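Prolyl-tRNA synthetase (PDB 6UYH) probably charges tRNA(Pro) with proline, using ATP to activate the amino acid in a class II synthetase active site. Local coordinates at residues 39-42 with 43-46; 45-48 with 49-53. One frame throughout, in Å; residues are numbered along the deposited sequence.

Contact 1: residues 39-42 with 43-46. With EDO (1,2-ethanediol), chain L.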
loop_
_atom_site.group_PDB
_atom_site.type_symbol
_atom_site.label_atom_id
_atom_site.label_comp_id
_atom_site.label_asym_id
_atom_site.label_seq_id
_atom_site.Cartn_x
_atom_site.Cartn_y
_atom_site.Cartn_z
ATOM N N TYR A 39 13.872 12.871 9.842
ATOM C CA TYR A 39 14.620 11.623 9.747
ATOM C C TYR A 39 16.069 11.953 9.399
ATOM O O TYR A 39 16.382 13.067 8.976
ATOM C CB TYR A 39 13.958 10.717 8.698
ATOM C CG TYR A 39 14.456 9.304 8.617
ATOM C CD1 TYR A 39 14.354 8.442 9.706
ATOM C CD2 TYR A 39 14.986 8.816 7.441
ATOM C CE1 TYR A 39 14.789 7.119 9.615
ATOM C CE2 TYR A 39 15.418 7.500 7.337
ATOM C CZ TYR A 39 15.324 6.667 8.422
ATOM O OH TYR A 39 15.763 5.370 8.293
ATOM N N ASP A 40 16.960 10.978 9.560
ATOM C CA ASP A 40 18.385 11.238 9.375
ATOM C C ASP A 40 18.883 10.913 7.966
ATOM O O ASP A 40 20.096 10.887 7.741
ATOM C CB ASP A 40 19.211 10.485 10.427
ATOM C CG ASP A 40 19.114 8.971 10.308
ATOM O OD1 ASP A 40 18.312 8.452 9.509
ATOM O OD2 ASP A 40 19.857 8.290 11.052
ATOM N N VAL A 41 17.983 10.681 7.020
ATOM C CA VAL A 41 18.308 10.685 5.599
ATOM C C VAL A 41 17.604 11.896 5.011
ATOM O O VAL A 41 16.376 12.005 5.092
ATOM C CB VAL A 41 17.880 9.382 4.902
ATOM C CG1 VAL A 41 18.167 9.446 3.395
ATOM C CG2 VAL A 41 18.586 8.189 5.524
ATOM N N SER A 42 18.384 12.821 4.460
ATOM C CA SER A 42 17.847 14.109 4.041
ATOM C C SER A 42 16.735 13.929 3.013
ATOM O O SER A 42 16.836 13.107 2.099
ATOM C CB SER A 42 18.972 14.975 3.467
ATOM O OG SER A 42 18.459 16.160 2.892
ATOM N N GLY A 43 15.651 14.678 3.194
ATOM C CA GLY A 43 14.555 14.660 2.252
ATOM C C GLY A 43 13.591 13.507 2.409
ATOM O O GLY A 43 12.726 13.325 1.548
ATOM N N CYS A 44 13.725 12.721 3.469
ATOM C CA CYS A 44 12.826 11.623 3.768
ATOM C C CYS A 44 12.145 11.912 5.096
ATOM O O CYS A 44 12.770 12.461 6.005
ATOM C CB CYS A 44 13.592 10.300 3.835
ATOM S SG CYS A 44 14.389 9.908 2.247
ATOM N N TYR A 45 10.865 11.558 5.199
ATOM C CA TYR A 45 10.074 11.919 6.369
ATOM C C TYR A 45 9.268 10.724 6.838
ATOM O O TYR A 45 8.945 9.824 6.064
ATOM C CB TYR A 45 9.137 13.098 6.069
ATOM C CG TYR A 45 9.874 14.272 5.440
ATOM C CD1 TYR A 45 10.522 15.200 6.234
ATOM C CD2 TYR A 45 9.928 14.434 4.054
ATOM C CE1 TYR A 45 11.217 16.269 5.675
ATOM C CE2 TYR A 45 10.622 15.499 3.484
ATOM C CZ TYR A 45 11.258 16.408 4.300
ATOM O OH TYR A 45 11.944 17.471 3.754
ATOM N N ILE A 46 8.924 10.748 8.123
ATOM C CA ILE A 46 8.117 9.713 8.769
ATOM C C ILE A 46 6.656 10.157 8.775
ATOM O O ILE A 46 6.336 11.242 9.279
ATOM C CB ILE A 46 8.613 9.467 10.202
ATOM C CG1 ILE A 46 10.050 8.939 10.184
ATOM C CG2 ILE A 46 7.647 8.530 10.955
ATOM C CD1 ILE A 46 10.775 9.125 11.498
HETATM C C1 EDO L . 14.895 14.901 6.772
HETATM O O1 EDO L . 13.734 14.506 7.505
HETATM C C2 EDO L . 14.797 16.386 6.435
HETATM O O2 EDO L . 15.574 16.664 5.268
#

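Contact 2: residues 45-48 with 49-53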
loop_
_atom_site.group_PDB
_atom_site.type_symbol
_atom_site.label_atom_id
_atom_site.label_comp_id
_atom_site.label_asym_id
_atom_site.label_seq_id
_atom_site.Cartn_x
_atom_site.Cartn_y
_atom_site.Cartn_z
ATOM N N TYR A 45 10.865 11.558 5.199
ATOM C CA TYR A 45 10.074 11.919 6.369
ATOM C C TYR A 45 9.268 10.724 6.838
ATOM O O TYR A 45 8.945 9.824 6.064
ATOM C CB TYR A 45 9.137 13.098 6.069
ATOM C CG TYR A 45 9.874 14.272 5.440
ATOM C CD1 TYR A 45 10.522 15.200 6.234
ATOM C CD2 TYR A 45 9.928 14.434 4.054
ATOM C CE1 TYR A 45 11.217 16.269 5.675
ATOM C CE2 TYR A 45 10.622 15.499 3.484
ATOM C CZ TYR A 45 11.258 16.408 4.300
ATOM O OH TYR A 45 11.944 17.471 3.754
ATOM N N ILE A 46 8.924 10.748 8.123
ATOM C CA ILE A 46 8.117 9.713 8.769
ATOM C C ILE A 46 6.656 10.157 8.775
ATOM O O ILE A 46 6.336 11.242 9.279
ATOM C CB ILE A 46 8.613 9.467 10.202
ATOM C CG1 ILE A 46 10.050 8.939 10.184
ATOM C CG2 ILE A 46 7.647 8.530 10.955
ATOM C CD1 ILE A 46 10.775 9.125 11.498
ATOM N N PHE A 47 5.763 9.314 8.225
ATOM C CA PHE A 47 4.325 9.599 8.182
ATOM C C PHE A 47 3.678 8.897 9.372
ATOM O O PHE A 47 3.567 7.665 9.384
ATOM C CB PHE A 47 3.673 9.111 6.884
ATOM C CG PHE A 47 4.114 9.828 5.635
ATOM C CD1 PHE A 47 5.446 9.891 5.272
ATOM C CD2 PHE A 47 3.172 10.387 4.790
ATOM C CE1 PHE A 47 5.836 10.545 4.105
ATOM C CE2 PHE A 47 3.556 11.031 3.611
ATOM C CZ PHE A 47 4.886 11.118 3.281
ATOM N N ARG A 48 3.241 9.673 10.360
ATOM C CA ARG A 48 2.654 9.128 11.577
ATOM C C ARG A 48 1.176 8.789 11.346
ATOM O O ARG A 48 0.613 9.123 10.296
ATOM C CB ARG A 48 2.877 10.127 12.714
ATOM C CG ARG A 48 4.356 10.339 13.047
ATOM C CD ARG A 48 4.550 11.327 14.196
ATOM N NE ARG A 48 4.215 10.721 15.485
ATOM C CZ ARG A 48 4.370 11.327 16.661
ATOM N NH1 ARG A 48 4.845 12.564 16.711
ATOM N NH2 ARG A 48 4.057 10.690 17.788
ATOM N N PRO A 49 0.515 8.113 12.304
ATOM C CA PRO A 49 -0.832 7.563 12.018
ATOM C C PRO A 49 -1.855 8.562 11.491
ATOM O O PRO A 49 -2.553 8.257 10.516
ATOM C CB PRO A 49 -1.255 6.986 13.375
ATOM C CG PRO A 49 0.026 6.543 13.989
ATOM C CD PRO A 49 1.022 7.619 13.602
ATOM N N ASN A 50 -1.987 9.732 12.123
ATOM C CA ASN A 50 -3.024 10.677 11.711
ATOM C C ASN A 50 -2.749 11.208 10.317
ATOM O O ASN A 50 -3.672 11.583 9.589
ATOM C CB ASN A 50 -3.114 11.834 12.700
ATOM C CG ASN A 50 -3.435 11.380 14.107
ATOM O OD1 ASN A 50 -3.740 10.209 14.347
ATOM N ND2 ASN A 50 -3.379 12.313 15.051
ATOM N N CYS A 51 -1.485 11.221 9.934
ATOM C CA CYS A 51 -1.071 11.672 8.618
ATOM C C CYS A 51 -1.301 10.597 7.567
ATOM O O CYS A 51 -1.893 10.857 6.511
ATOM C CB CYS A 51 0.396 12.055 8.694
ATOM S SG CYS A 51 1.173 12.258 7.104
ATOM N N TRP A 52 -0.838 9.374 7.843
ATOM C CA TRP A 52 -1.014 8.290 6.886
ATOM C C TRP A 52 -2.491 8.008 6.649
ATOM O O TRP A 52 -2.878 7.626 5.542
ATOM C CB TRP A 52 -0.289 7.027 7.381
ATOM C CG TRP A 52 -0.152 5.957 6.303
ATOM C CD1 TRP A 52 -0.744 4.719 6.286
ATOM C CD2 TRP A 52 0.614 6.053 5.097
ATOM N NE1 TRP A 52 -0.383 4.045 5.141
ATOM C CE2 TRP A 52 0.450 4.839 4.398
ATOM C CE3 TRP A 52 1.422 7.050 4.537
ATOM C CZ2 TRP A 52 1.065 4.598 3.166
ATOM C CZ3 TRP A 52 2.039 6.805 3.320
ATOM C CH2 TRP A 52 1.856 5.585 2.652
ATOM N N PHE A 53 -3.329 8.232 7.664
ATOM C CA PHE A 53 -4.773 8.091 7.497
ATOM C C PHE A 53 -5.300 8.926 6.336
ATOM O O PHE A 53 -6.205 8.494 5.610
ATOM C CB PHE A 53 -5.498 8.485 8.786
ATOM C CG PHE A 53 -6.999 8.332 8.702
ATOM C CD1 PHE A 53 -7.601 7.130 9.016
ATOM C CD2 PHE A 53 -7.803 9.389 8.278
ATOM C CE1 PHE A 53 -8.969 6.981 8.926
ATOM C CE2 PHE A 53 -9.179 9.238 8.176
ATOM C CZ PHE A 53 -9.758 8.034 8.499
#

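Contact 1: residues 39-42 with 43-46
Tyr39 and Val41 meet Cys44 and Ile46 across the loop of the beta hairpin formed by strands 36-38 and 45-47, near the start of the chain. The loop reverses through a type II beta turn from Val41 to Cys44. The turn is closed by Cys44 N, which donates to Val41 O at 3.2 Å. Gly43 takes the third position of the turn with phi 81°, a positive value that suits glycine.

The side chain of Tyr39 runs from the loop towards the second subunit. Its CB lies 3.4 Å from Cys44 O. With chi1 at -170°, CG stands opposite the backbone N and the ring reaches two apolar side chains, both on one side of its plane. CD2 meets Cys44 CB at 4.1 Å, while CD1 meets the end of Ile46, whose chain crosses the tyrosine at about a right angle. The other ring face carries Asp40 OD1, 3.6 Å above the plane and over its centre. At the tip, Tyr39 OH is hydrogen-bonded to the backbone O of Phe79 of the second subunit. The phenol therefore ties this loop to the second subunit. On the turn itself, Val41 CG1 packs on Cys44 SG, and both residues also pack on the second subunit.

A 1,2-ethanediol molecule, probably from the crystallisation liquor, bridges the two arms of the loop. Its O1 accepts from Tyr39 N and donates to Cys44 O, so it links two backbone groups that are not bonded to each other directly. Tyr45 CD1 also lies 3.5 Å from O1. The other hydroxyl, O2, takes the N-H of Gly43 at 2.9 Å in a nearly straight bond of 168°.

Contact 2: residues 45-48 with 49-53
This is a local strand-to-helix junction, in which Phe47, the last residue of strand 45-47, and Arg48 just after it meet Cys51 and Trp52 in the first turn of helix 49-67. Arg48 is the N-cap residue. The short strand and helix segments run at 80° to each other, so the chain bends sharply here.

The backbone part of the contact centres on Arg48 O. Trp52 N donates to it at 2.9 Å in an almost linear bond, close to the line of the C=O. Cys51 N adds a weak bond to the same oxygen.

The side-chain part centres on Phe47. The six-membered ring of Trp52 turns its edge to the Phe47 face in an offset edge-to-face pair, with the planes at 88°. Trp52 CE3 makes the approach, 3.8 Å from Phe47 CD2. Cys51 adds a sulfur-aromatic contact to the same ring, approaching obliquely with SG 3.6 Å from CD2. Chi1 of 166° puts that sulfur opposite its own backbone N, beside Phe47 CD2. Tyr166 meets both aromatic residues edge-to-face, and Phe159, part of the AMPPNP pocket, meets Phe47 in the same way.

The arginine side chain leaves this cluster, bends at chi3, and makes a cation-pi contact with Trp131 of the second subunit. Arg48 thus plays two parts: its carbonyl takes one straight and one weak N-H at the start of the helix, while its charge is directed away from the buried aromatic and sulfur groups.

In the fold
Contacts 1 and 2 overlap along the chain, sharing Tyr45 and Ile46. Their centres are about 13 Å apart. Strand 45-47 belongs to both: contact 1 leads into it from the loop after strand 36-38, and contact 2 leads out of it into helix 49-67. Beyond these shared residues the contacts do not touch. Both lie on the same side of the chain's centre, and both reach the second subunit. The bound AMPPNP is also near, about 8 Å from the side chain of Phe47 in contact 2. This short piece of chain is therefore close to both the second subunit and the nucleotide site.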